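Long-range contacts in exosome subunit (Archaeoglobus fulgidus, PDB 2OGK), which is of unknown function and resembles RNA-binding proteins in structure, yet probably does not bind RNA: residues Glu7-Ser12 with Ser62-Phe67; Phe32-Glu37 with Val56-Ser61; Gly76-Glu81 with Val110-Gly115; Gly25-Thr30 with Lys104-Glu109. All blocks are in the same frame, centred on the assembly; numbering follows the deposited sequence.

Contact 1: Glu7-Ser12 with Ser62-Phe67; sequences EWVRVS and SEIKKF
V9 points from its strand at the helix, and both of its methyls face the F67 ring. CG1, anti to the backbone N (chi1 164°), lies oblique to that ring, 3.7 Å from CD2 of F67, while CG2 also reaches I64, whose CG2 is 4.1 Å from CG2 of V9. I64 runs on past V9 so that its CD1 lies 4.1 Å from CA of W8, reaching the strand backbone itself. Two residues along the strand, V11 brings CG2 to 4.1 Å from CZ of F67, again at an oblique angle to the ring. I64 and F67 are three residues apart, so one helical turn presents both to the sheet, with the segment axes crossing at 61° and 8.8 Å apart at closest. L58 of the adjoining strand 50-58 touches both helical side chains, and F34 touches F67. On the other face of the strand W8 and R10 point away from the helix; R10 lays its guanidinium over the indole, NE 3.5 Å above the ring plane, and is salt-bridged to E57. No hydrogen bond joins the two segments. The attachment of helix to sheet here therefore rests on apolar side chains alone.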
loop_
_atom_site.group_PDB
_atom_site.type_symbol
_atom_site.label_atom_id
_atom_site.label_comp_id
_atom_site.label_asym_id
_atom_site.label_seq_id
_atom_site.Cartn_x
_atom_site.Cartn_y
_atom_site.Cartn_z
ATOM N N GLU D 7 7.859 12.771 -6.926
ATOM C CA GLU D 7 9.190 12.173 -6.871
ATOM C C GLU D 7 9.307 10.946 -7.795
ATOM O O GLU D 7 10.276 10.830 -8.550
ATOM C CB GLU D 7 9.518 11.776 -5.441
ATOM C CG GLU D 7 10.984 11.686 -5.150
ATOM C CD GLU D 7 11.258 11.054 -3.789
ATOM O OE1 GLU D 7 10.632 11.474 -2.783
ATOM O OE2 GLU D 7 12.107 10.135 -3.728
ATOM N N TRP D 8 8.335 10.033 -7.735
ATOM C CA TRP D 8 8.337 8.838 -8.594
ATOM C C TRP D 8 6.955 8.256 -8.857
ATOM O O TRP D 8 5.947 8.773 -8.377
ATOM C CB TRP D 8 9.223 7.723 -8.016
ATOM C CG TRP D 8 8.975 7.383 -6.582
ATOM C CD1 TRP D 8 9.772 7.697 -5.528
ATOM C CD2 TRP D 8 7.876 6.633 -6.044
ATOM N NE1 TRP D 8 9.252 7.190 -4.361
ATOM C CE2 TRP D 8 8.086 6.531 -4.645
ATOM C CE3 TRP D 8 6.732 6.037 -6.603
ATOM C CZ2 TRP D 8 7.196 5.857 -3.793
ATOM C CZ3 TRP D 8 5.846 5.366 -5.753
ATOM C CH2 TRP D 8 6.089 5.286 -4.362
ATOM N N VAL D 9 6.932 7.168 -9.623
ATOM C CA VAL D 9 5.700 6.465 -9.979
ATOM C C VAL D 9 5.948 4.972 -10.150
ATOM O O VAL D 9 6.766 4.561 -10.967
ATOM C CB VAL D 9 5.087 6.994 -11.305
ATOM C CG1 VAL D 9 4.053 5.998 -11.833
ATOM C CG2 VAL D 9 4.435 8.351 -11.077
ATOM N N ARG D 10 5.220 4.170 -9.384
ATOM C CA ARG D 10 5.351 2.720 -9.455
ATOM C C ARG D 10 4.053 2.046 -9.916
ATOM O O ARG D 10 2.980 2.280 -9.366
ATOM C CB ARG D 10 5.812 2.185 -8.096
ATOM C CG ARG D 10 7.169 2.741 -7.717
ATOM C CD ARG D 10 7.597 2.354 -6.322
ATOM N NE ARG D 10 8.805 3.077 -5.933
ATOM C CZ ARG D 10 9.307 3.117 -4.700
ATOM N NH1 ARG D 10 8.707 2.466 -3.706
ATOM N NH2 ARG D 10 10.412 3.818 -4.460
ATOM N N VAL D 11 4.175 1.235 -10.965
ATOM C CA VAL D 11 3.048 0.504 -11.552
ATOM C C VAL D 11 3.323 -0.990 -11.437
ATOM O O VAL D 11 4.264 -1.501 -12.035
ATOM C CB VAL D 11 2.856 0.857 -13.049
ATOM C CG1 VAL D 11 1.810 -0.043 -13.660
ATOM C CG2 VAL D 11 2.437 2.314 -13.199
ATOM N N SER D 12 2.492 -1.690 -10.676
ATOM C CA SER D 12 2.696 -3.111 -10.487
ATOM C C SER D 12 1.456 -3.983 -10.586
ATOM O O SER D 12 0.323 -3.527 -10.436
ATOM C CB SER D 12 3.369 -3.341 -9.144
ATOM O OG SER D 12 2.727 -2.561 -8.157
ATOM N N SER D 62 10.210 13.803 -16.957
ATOM C CA SER D 62 9.672 13.765 -18.308
ATOM C C SER D 62 8.558 12.715 -18.400
ATOM O O SER D 62 7.387 13.043 -18.612
ATOM C CB SER D 62 10.812 13.420 -19.272
ATOM O OG SER D 62 12.049 13.927 -18.786
ATOM N N GLU D 63 8.941 11.452 -18.229
ATOM C CA GLU D 63 8.010 10.332 -18.287
ATOM C C GLU D 63 6.864 10.547 -17.305
ATOM O O GLU D 63 5.692 10.457 -17.671
ATOM C CB GLU D 63 8.735 9.034 -17.923
ATOM C CG GLU D 63 10.107 8.861 -18.564
ATOM C CD GLU D 63 10.815 7.590 -18.102
ATOM O OE1 GLU D 63 11.100 7.463 -16.885
ATOM O OE2 GLU D 63 11.084 6.720 -18.964
ATOM N N ILE D 64 7.230 10.817 -16.052
ATOM C CA ILE D 64 6.280 11.045 -14.969
ATOM C C ILE D 64 5.112 11.904 -15.444
ATOM O O ILE D 64 3.947 11.498 -15.373
ATOM C CB ILE D 64 6.955 11.785 -13.777
ATOM C CG1 ILE D 64 8.265 11.103 -13.387
ATOM C CG2 ILE D 64 6.010 11.839 -12.588
ATOM C CD1 ILE D 64 8.115 9.901 -12.519
ATOM N N LYS D 65 5.431 13.096 -15.934
ATOM C CA LYS D 65 4.410 14.028 -16.379
ATOM C C LYS D 65 3.643 13.608 -17.622
ATOM O O LYS D 65 2.428 13.797 -17.691
ATOM C CB LYS D 65 5.029 15.418 -16.554
ATOM C CG LYS D 65 5.355 16.093 -15.209
ATOM C CD LYS D 65 4.099 16.146 -14.292
ATOM C CE LYS D 65 4.318 16.887 -12.957
ATOM N NZ LYS D 65 5.276 16.215 -12.030
ATOM N N LYS D 66 4.339 13.037 -18.600
ATOM C CA LYS D 66 3.669 12.584 -19.816
ATOM C C LYS D 66 2.765 11.419 -19.429
ATOM O O LYS D 66 1.618 11.309 -19.880
ATOM C CB LYS D 66 4.682 12.124 -20.873
ATOM C CG LYS D 66 4.011 11.562 -22.126
ATOM C CD LYS D 66 2.959 12.539 -22.670
ATOM C CE LYS D 66 1.871 11.837 -23.486
ATOM N NZ LYS D 66 2.374 11.197 -24.738
ATOM N N PHE D 67 3.304 10.552 -18.579
ATOM C CA PHE D 67 2.574 9.406 -18.086
ATOM C C PHE D 67 1.328 9.845 -17.318
ATOM O O PHE D 67 0.233 9.330 -17.561
ATOM C CB PHE D 67 3.463 8.575 -17.166
ATOM C CG PHE D 67 2.695 7.660 -16.263
ATOM C CD1 PHE D 67 1.801 6.728 -16.793
ATOM C CD2 PHE D 67 2.837 7.748 -14.882
ATOM C CE1 PHE D 67 1.060 5.903 -15.961
ATOM C CE2 PHE D 67 2.103 6.928 -14.041
ATOM C CZ PHE D 67 1.210 6.004 -14.579
#

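Contact 2: Phe32-Glu37 with Val56-Ser61; sequences FPFEFE and VELTKS
V56 meets three parts of the loop 32-37 at once. Its CG1, anti to the backbone N (chi1 178°), approaches F32 from the opposite direction, 3.4 Å from CE1 and from CZ of that ring. The other methyl, CG2, lies 3.5 Å from the backbone O of E37 and is also near F36, whose side chain crosses that of V56 at about a right angle with CD1 3.8 Å from CG1 of V56. E57 points away from the loop. L58 comes back to it and splits its two methyls between two rings: CD1 is at the edge of F32, 3.6 Å from CE1, and CD2 lies in the plane of F34, beside its CZ. K60 then takes the N-cap position as the chain enters helix 61-75. Within the loop, F32 and F36 each overlie the rim of the other, F36 CZ standing 4.1 Å above the F32 plane. Cutting F32 back to an alanine would probably leave V56 and L58 without the ring they pack on and take away one face contact of F36. F36 also packs on I28 and F34 on F67, so the three phenylalanines fill the space between helices 21-29 and 61-75 over strand 50-58, as befits an alpha+beta fold in which helices cover one face of an antiparallel sheet.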
loop_
_atom_site.group_PDB
_atom_site.type_symbol
_atom_site.label_atom_id
_atom_site.label_comp_id
_atom_site.label_asym_id
_atom_site.label_seq_id
_atom_site.Cartn_x
_atom_site.Cartn_y
_atom_site.Cartn_z
ATOM N N PHE D 32 0.689 3.042 -20.555
ATOM C CA PHE D 32 1.836 3.803 -21.029
ATOM C C PHE D 32 1.732 4.227 -22.484
ATOM O O PHE D 32 1.258 3.470 -23.335
ATOM C CB PHE D 32 3.128 3.011 -20.825
ATOM C CG PHE D 32 3.445 2.741 -19.391
ATOM C CD1 PHE D 32 4.675 3.111 -18.855
ATOM C CD2 PHE D 32 2.507 2.131 -18.564
ATOM C CE1 PHE D 32 4.969 2.876 -17.509
ATOM C CE2 PHE D 32 2.786 1.890 -17.220
ATOM C CZ PHE D 32 4.019 2.264 -16.689
ATOM N N PRO D 33 2.138 5.475 -22.776
ATOM C CA PRO D 33 2.122 6.056 -24.120
ATOM C C PRO D 33 3.561 6.201 -24.628
ATOM O O PRO D 33 3.836 6.970 -25.547
ATOM C CB PRO D 33 1.455 7.400 -23.884
ATOM C CG PRO D 33 2.093 7.829 -22.587
ATOM C CD PRO D 33 2.168 6.545 -21.754
ATOM N N PHE D 34 4.473 5.458 -24.004
ATOM C CA PHE D 34 5.884 5.487 -24.357
ATOM C C PHE D 34 6.573 4.207 -23.901
ATOM O O PHE D 34 6.036 3.457 -23.082
ATOM C CB PHE D 34 6.555 6.696 -23.711
ATOM C CG PHE D 34 6.370 6.767 -22.214
ATOM C CD1 PHE D 34 6.993 5.847 -21.370
ATOM C CD2 PHE D 34 5.577 7.759 -21.647
ATOM C CE1 PHE D 34 6.832 5.916 -19.986
ATOM C CE2 PHE D 34 5.412 7.834 -20.269
ATOM C CZ PHE D 34 6.040 6.910 -19.439
ATOM N N GLU D 35 7.772 3.977 -24.426
ATOM C CA GLU D 35 8.562 2.787 -24.112
ATOM C C GLU D 35 8.897 2.684 -22.626
ATOM O O GLU D 35 9.057 3.701 -21.950
ATOM C CB GLU D 35 9.863 2.806 -24.917
ATOM C CG GLU D 35 10.466 1.436 -25.112
ATOM C CD GLU D 35 9.558 0.545 -25.938
ATOM O OE1 GLU D 35 9.321 0.881 -27.120
ATOM O OE2 GLU D 35 9.076 -0.480 -25.404
ATOM N N PHE D 36 9.014 1.455 -22.122
ATOM C CA PHE D 36 9.339 1.262 -20.714
ATOM C C PHE D 36 9.877 -0.123 -20.356
ATOM O O PHE D 36 9.687 -1.087 -21.102
ATOM C CB PHE D 36 8.112 1.588 -19.852
ATOM C CG PHE D 36 6.946 0.667 -20.067
ATOM C CD1 PHE D 36 6.797 -0.481 -19.291
ATOM C CD2 PHE D 36 5.981 0.959 -21.031
ATOM C CE1 PHE D 36 5.702 -1.325 -19.469
ATOM C CE2 PHE D 36 4.880 0.121 -21.219
ATOM C CZ PHE D 36 4.738 -1.023 -20.435
ATOM N N GLU D 37 10.554 -0.197 -19.208
ATOM C CA GLU D 37 11.133 -1.441 -18.702
ATOM C C GLU D 37 10.133 -2.088 -17.738
ATOM O O GLU D 37 9.064 -1.526 -17.506
ATOM C CB GLU D 37 12.443 -1.145 -17.964
ATOM C CG GLU D 37 13.474 -2.262 -18.037
ATOM C CD GLU D 37 14.213 -2.296 -19.371
ATOM O OE1 GLU D 37 13.557 -2.161 -20.429
ATOM O OE2 GLU D 37 15.452 -2.469 -19.365
ATOM N N VAL D 56 6.833 -1.451 -12.723
ATOM C CA VAL D 56 7.388 -0.470 -13.649
ATOM C C VAL D 56 7.526 0.827 -12.856
ATOM O O VAL D 56 6.541 1.315 -12.308
ATOM C CB VAL D 56 6.426 -0.206 -14.827
ATOM C CG1 VAL D 56 6.998 0.861 -15.749
ATOM C CG2 VAL D 56 6.156 -1.494 -15.572
ATOM N N GLU D 57 8.735 1.379 -12.779
ATOM C CA GLU D 57 8.940 2.623 -12.040
ATOM C C GLU D 57 9.486 3.762 -12.912
ATOM O O GLU D 57 10.496 3.609 -13.595
ATOM C CB GLU D 57 9.883 2.387 -10.859
ATOM C CG GLU D 57 10.182 3.651 -10.073
ATOM C CD GLU D 57 11.309 3.471 -9.070
ATOM O OE1 GLU D 57 11.095 2.851 -8.005
ATOM O OE2 GLU D 57 12.425 3.950 -9.357
ATOM N N LEU D 58 8.804 4.904 -12.882
ATOM C CA LEU D 58 9.221 6.077 -13.651
ATOM C C LEU D 58 9.918 7.075 -12.740
ATOM O O LEU D 58 9.354 7.515 -11.742
ATOM C CB LEU D 58 8.013 6.742 -14.314
ATOM C CG LEU D 58 7.583 6.147 -15.655
ATOM C CD1 LEU D 58 7.398 4.638 -15.524
ATOM C CD2 LEU D 58 6.303 6.821 -16.116
ATOM N N THR D 59 11.145 7.439 -13.094
ATOM C CA THR D 59 11.914 8.365 -12.278
ATOM C C THR D 59 12.387 9.615 -13.035
ATOM O O THR D 59 13.019 10.502 -12.459
ATOM C CB THR D 59 13.109 7.621 -11.638
ATOM O OG1 THR D 59 13.847 8.517 -10.797
ATOM C CG2 THR D 59 14.012 7.039 -12.718
ATOM N N LYS D 60 12.069 9.685 -14.325
ATOM C CA LYS D 60 12.431 10.838 -15.147
ATOM C C LYS D 60 11.221 11.757 -15.205
ATOM O O LYS D 60 10.205 11.407 -15.798
ATOM C CB LYS D 60 12.817 10.392 -16.559
ATOM N N SER D 61 11.332 12.927 -14.583
ATOM C CA SER D 61 10.236 13.896 -14.561
ATOM C C SER D 61 9.455 13.866 -15.867
ATOM O O SER D 61 8.221 13.915 -15.886
ATOM C CB SER D 61 10.786 15.309 -14.354
ATOM O OG SER D 61 11.456 15.761 -15.521
#

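Contact 3: Gly76-Glu81 with Val110-Gly115; sequences GEQAEE and VSLTSG
The carboxamide of Q78 reaches across to the backbone on both sides of S111. NE2 donates to the O of V110 at 2.8 Å, with a bent N-H...O angle of 124°, and OE1 accepts from the N of L112 at 3.4 Å; both bonds are weak. The side chain, extended beyond CG (chi2 180°), carries the amide far enough to span the two groups as a neighbouring peptide might. NE2 also gives a weak bond to the O of L75, at the end of helix 61-75. The chain at 110-113 runs beside strand 95-101, with backbone bonds between S111 and D101 and between T113 and R99, so Q78 ties the junction of helices 61-75 and 79-84 to an irregular stretch along the edge of the sheet. Losing the carboxamide to a leucine here is likely to leave the O of V110 and the N of L112 without these partners. L112 adds an apolar contact, its CD1 4.1 Å from CB of Q78. The backbone O of Q78 accepts from the N of E81 at 2.7 Å, and the O of G76 from the N of A79. Beyond L112, T113 OG1 accepts from the N of G115 at 2.7 Å, closing an ST turn.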
loop_
_atom_site.group_PDB
_atom_site.type_symbol
_atom_site.label_atom_id
_atom_site.label_comp_id
_atom_site.label_asym_id
_atom_site.label_seq_id
_atom_site.Cartn_x
_atom_site.Cartn_y
_atom_site.Cartn_z
ATOM N N GLY D 76 -10.012 9.425 -17.861
ATOM C CA GLY D 76 -11.083 10.336 -18.208
ATOM C C GLY D 76 -12.101 10.750 -17.161
ATOM O O GLY D 76 -11.759 11.407 -16.175
ATOM N N GLU D 77 -13.356 10.367 -17.385
ATOM C CA GLU D 77 -14.468 10.735 -16.510
ATOM C C GLU D 77 -14.442 10.226 -15.072
ATOM O O GLU D 77 -15.202 10.703 -14.223
ATOM C CB GLU D 77 -15.790 10.319 -17.158
ATOM C CG GLU D 77 -16.967 11.187 -16.725
ATOM C CD GLU D 77 -16.706 12.673 -16.971
ATOM O OE1 GLU D 77 -16.517 13.065 -18.147
ATOM O OE2 GLU D 77 -16.681 13.447 -15.986
ATOM N N GLN D 78 -13.572 9.265 -14.794
ATOM C CA GLN D 78 -13.477 8.709 -13.451
ATOM C C GLN D 78 -12.514 9.537 -12.597
ATOM O O GLN D 78 -12.466 9.386 -11.367
ATOM C CB GLN D 78 -12.994 7.263 -13.520
ATOM C CG GLN D 78 -13.523 6.476 -14.697
ATOM C CD GLN D 78 -13.000 5.060 -14.700
ATOM O OE1 GLN D 78 -13.446 4.225 -13.917
ATOM N NE2 GLN D 78 -12.033 4.781 -15.573
ATOM N N ALA D 79 -11.752 10.407 -13.261
ATOM C CA ALA D 79 -10.787 11.277 -12.595
ATOM C C ALA D 79 -11.485 12.182 -11.574
ATOM O O ALA D 79 -10.855 12.711 -10.651
ATOM C CB ALA D 79 -10.047 12.119 -13.626
ATOM N N GLU D 80 -12.790 12.351 -11.749
ATOM C CA GLU D 80 -13.581 13.161 -10.842
ATOM C C GLU D 80 -13.755 12.376 -9.544
ATOM O O GLU D 80 -13.880 12.957 -8.461
ATOM C CB GLU D 80 -14.927 13.459 -11.463
ATOM N N GLU D 81 -13.762 11.050 -9.666
ATOM C CA GLU D 81 -13.899 10.167 -8.516
ATOM C C GLU D 81 -12.584 10.161 -7.776
ATOM O O GLU D 81 -12.552 10.124 -6.547
ATOM C CB GLU D 81 -14.252 8.750 -8.960
ATOM C CG GLU D 81 -15.715 8.584 -9.354
ATOM C CD GLU D 81 -16.674 9.046 -8.261
ATOM O OE1 GLU D 81 -16.510 8.614 -7.091
ATOM O OE2 GLU D 81 -17.592 9.836 -8.577
ATOM N N VAL D 110 -8.871 1.704 -19.260
ATOM C CA VAL D 110 -8.523 2.042 -17.887
ATOM C C VAL D 110 -9.785 2.211 -17.048
ATOM O O VAL D 110 -10.633 3.051 -17.338
ATOM C CB VAL D 110 -7.660 3.328 -17.815
ATOM C CG1 VAL D 110 -7.335 3.651 -16.373
ATOM C CG2 VAL D 110 -6.369 3.130 -18.602
ATOM N N SER D 111 -9.904 1.385 -16.015
ATOM C CA SER D 111 -11.050 1.427 -15.123
ATOM C C SER D 111 -10.634 1.188 -13.679
ATOM O O SER D 111 -10.007 0.175 -13.353
ATOM C CB SER D 111 -12.078 0.367 -15.527
ATOM O OG SER D 111 -13.171 0.356 -14.623
ATOM N N LEU D 112 -10.992 2.131 -12.815
ATOM C CA LEU D 112 -10.679 2.022 -11.398
ATOM C C LEU D 112 -11.456 0.822 -10.870
ATOM O O LEU D 112 -12.623 0.633 -11.218
ATOM C CB LEU D 112 -11.112 3.288 -10.650
ATOM C CG LEU D 112 -10.694 4.673 -11.166
ATOM C CD1 LEU D 112 -11.227 5.712 -10.196
ATOM C CD2 LEU D 112 -9.180 4.783 -11.296
ATOM N N THR D 113 -10.811 0.018 -10.030
ATOM C CA THR D 113 -11.451 -1.170 -9.479
ATOM C C THR D 113 -11.176 -1.376 -8.005
ATOM O O THR D 113 -10.141 -0.960 -7.496
ATOM C CB THR D 113 -10.981 -2.437 -10.215
ATOM O OG1 THR D 113 -11.482 -3.600 -9.544
ATOM C CG2 THR D 113 -9.472 -2.491 -10.247
ATOM N N SER D 114 -12.120 -2.022 -7.326
ATOM C CA SER D 114 -11.976 -2.354 -5.908
ATOM C C SER D 114 -11.652 -3.852 -5.834
ATOM O O SER D 114 -11.549 -4.434 -4.759
ATOM C CB SER D 114 -13.273 -2.076 -5.157
ATOM O OG SER D 114 -13.734 -0.768 -5.426
ATOM N N GLY D 115 -11.498 -4.459 -7.007
ATOM C CA GLY D 115 -11.188 -5.871 -7.097
ATOM C C GLY D 115 -9.917 -6.300 -6.392
ATOM O O GLY D 115 -9.032 -5.481 -6.120
#

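Contact 4: Gly25-Thr30 with Lys104-Glu109; sequences GEAIST and KAYLGE
The ring of Y106 meets helix 21-29 obliquely, its CE1 4.2 Å from CB of E26, and S17 of the second subunit also packs on this tyrosine. CG stands anti to the backbone N (chi1 -179°), which swings the ring alongside E26 while CB stays against A27, whose CB is 3.7 Å from it. The small side chains of A27 and A105 also meet, CB to CB at 3.9 Å. The polar link is made by T30, whose OG1 donates to the O of A105 at 2.6 Å. That hydroxyl approaches at a C=O...O angle of 154° and is tilted 23° from the carbonyl plane. The same carbonyl oxygen takes a weak bond from the N of G108, so two donors share it, and CG2 of T30 rests 3.4 Å from CA of G108. The N of E109 returns to the O of K104 at 2.9 Å. These two backbone bonds, with positive phi at G108, form the Schellman motif that ends helix 102-106, and T30, at the end of the segment that carries helix 21-29, binds one of its carbonyls from outside.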
loop_
_atom_site.group_PDB
_atom_site.type_symbol
_atom_site.label_atom_id
_atom_site.label_comp_id
_atom_site.label_asym_id
_atom_site.label_seq_id
_atom_site.Cartn_x
_atom_site.Cartn_y
_atom_site.Cartn_z
ATOM N N GLY D 25 1.821 -8.164 -19.044
ATOM C CA GLY D 25 2.707 -7.062 -19.372
ATOM C C GLY D 25 2.029 -6.123 -20.352
ATOM O O GLY D 25 2.346 -4.932 -20.421
ATOM N N GLU D 26 1.082 -6.671 -21.111
ATOM C CA GLU D 26 0.324 -5.911 -22.099
ATOM C C GLU D 26 -0.773 -5.094 -21.430
ATOM O O GLU D 26 -0.980 -3.932 -21.774
ATOM C CB GLU D 26 -0.283 -6.861 -23.138
ATOM C CG GLU D 26 0.563 -7.042 -24.391
ATOM C CD GLU D 26 2.012 -7.421 -24.094
ATOM O OE1 GLU D 26 2.771 -7.664 -25.060
ATOM O OE2 GLU D 26 2.406 -7.474 -22.908
ATOM N N ALA D 27 -1.480 -5.705 -20.483
ATOM C CA ALA D 27 -2.531 -5.002 -19.769
ATOM C C ALA D 27 -1.856 -3.860 -19.008
ATOM O O ALA D 27 -2.489 -2.853 -18.686
ATOM C CB ALA D 27 -3.235 -5.945 -18.808
ATOM N N ILE D 28 -0.562 -4.026 -18.731
ATOM C CA ILE D 28 0.230 -3.016 -18.030
ATOM C C ILE D 28 0.495 -1.853 -18.977
ATOM O O ILE D 28 0.268 -0.698 -18.636
ATOM C CB ILE D 28 1.611 -3.564 -17.599
ATOM C CG1 ILE D 28 1.465 -4.585 -16.469
ATOM C CG2 ILE D 28 2.519 -2.425 -17.203
ATOM C CD1 ILE D 28 1.186 -3.999 -15.115
ATOM N N SER D 29 0.979 -2.169 -20.174
ATOM C CA SER D 29 1.301 -1.152 -21.161
ATOM C C SER D 29 0.127 -0.276 -21.557
ATOM O O SER D 29 0.338 0.823 -22.050
ATOM C CB SER D 29 1.892 -1.794 -22.422
ATOM O OG SER D 29 0.889 -2.426 -23.203
ATOM N N THR D 30 -1.102 -0.747 -21.361
ATOM C CA THR D 30 -2.267 0.060 -21.732
ATOM C C THR D 30 -2.184 1.431 -21.051
ATOM O O THR D 30 -2.745 2.427 -21.533
ATOM C CB THR D 30 -3.605 -0.646 -21.345
ATOM O OG1 THR D 30 -3.937 -1.629 -22.336
ATOM C CG2 THR D 30 -4.743 0.356 -21.259
ATOM N N LYS D 104 -9.793 -5.354 -17.782
ATOM C CA LYS D 104 -10.222 -4.336 -18.724
ATOM C C LYS D 104 -9.002 -3.646 -19.315
ATOM O O LYS D 104 -9.049 -3.121 -20.428
ATOM C CB LYS D 104 -11.123 -3.326 -18.024
ATOM C CG LYS D 104 -12.287 -3.951 -17.279
ATOM C CD LYS D 104 -13.537 -3.119 -17.469
ATOM C CE LYS D 104 -14.607 -3.473 -16.466
ATOM N NZ LYS D 104 -14.181 -3.051 -15.103
ATOM N N ALA D 105 -7.907 -3.667 -18.557
ATOM C CA ALA D 105 -6.649 -3.056 -18.973
ATOM C C ALA D 105 -6.083 -3.826 -20.150
ATOM O O ALA D 105 -5.623 -3.234 -21.132
ATOM C CB ALA D 105 -5.654 -3.069 -17.828
ATOM N N TYR D 106 -6.113 -5.152 -20.043
ATOM C CA TYR D 106 -5.615 -6.007 -21.112
ATOM C C TYR D 106 -6.251 -5.566 -22.428
ATOM O O TYR D 106 -5.623 -5.606 -23.486
ATOM C CB TYR D 106 -5.975 -7.472 -20.844
ATOM C CG TYR D 106 -5.454 -8.401 -21.913
ATOM C CD1 TYR D 106 -4.081 -8.622 -22.061
ATOM C CD2 TYR D 106 -6.327 -9.019 -22.817
ATOM C CE1 TYR D 106 -3.588 -9.434 -23.084
ATOM C CE2 TYR D 106 -5.846 -9.833 -23.849
ATOM C CZ TYR D 106 -4.475 -10.033 -23.977
ATOM O OH TYR D 106 -3.987 -10.818 -24.998
ATOM N N LEU D 107 -7.503 -5.133 -22.336
ATOM C CA LEU D 107 -8.262 -4.682 -23.495
ATOM C C LEU D 107 -8.207 -3.163 -23.680
ATOM O O LEU D 107 -9.177 -2.548 -24.129
ATOM C CB LEU D 107 -9.714 -5.141 -23.353
ATOM C CG LEU D 107 -9.869 -6.657 -23.184
ATOM C CD1 LEU D 107 -11.328 -7.008 -22.920
ATOM C CD2 LEU D 107 -9.348 -7.364 -24.435
ATOM N N GLY D 108 -7.067 -2.572 -23.325
ATOM C CA GLY D 108 -6.875 -1.138 -23.458
ATOM C C GLY D 108 -7.941 -0.240 -22.850
ATOM O O GLY D 108 -8.272 0.800 -23.417
ATOM N N GLU D 109 -8.489 -0.625 -21.705
ATOM C CA GLU D 109 -9.498 0.198 -21.056
ATOM C C GLU D 109 -9.139 0.445 -19.598
ATOM O O GLU D 109 -9.109 -0.491 -18.786
ATOM C CB GLU D 109 -10.872 -0.461 -21.117
ATOM C CG GLU D 109 -11.930 0.324 -20.356
ATOM C CD GLU D 109 -13.044 -0.554 -19.838
ATOM O OE1 GLU D 109 -13.977 -0.033 -19.189
ATOM O OE2 GLU D 109 -12.983 -1.776 -20.078
#

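In the fold
Contacts 1 and 2 are neighbours, their centres about 6 Å apart: strands 5-15 and 50-58 pair in the antiparallel sheet, and helix 61-75 follows directly on strand 50-58. Contact 4, centred about 15 Å from contact 2, meets it where F36 and V56 pack on I28. Contact 3 lies on the opposite side of the chain's centre from contact 2, about 21 Å away between centres, yet it touches contact 4 through V110 and T30. Along the chain, contact 2 falls within the span of contact 1 and contact 3 opens later, while contact 4 crosses both contacts 1 and 3. Early and late parts of the chain are thus interlocked around one sheet in a single compact domain.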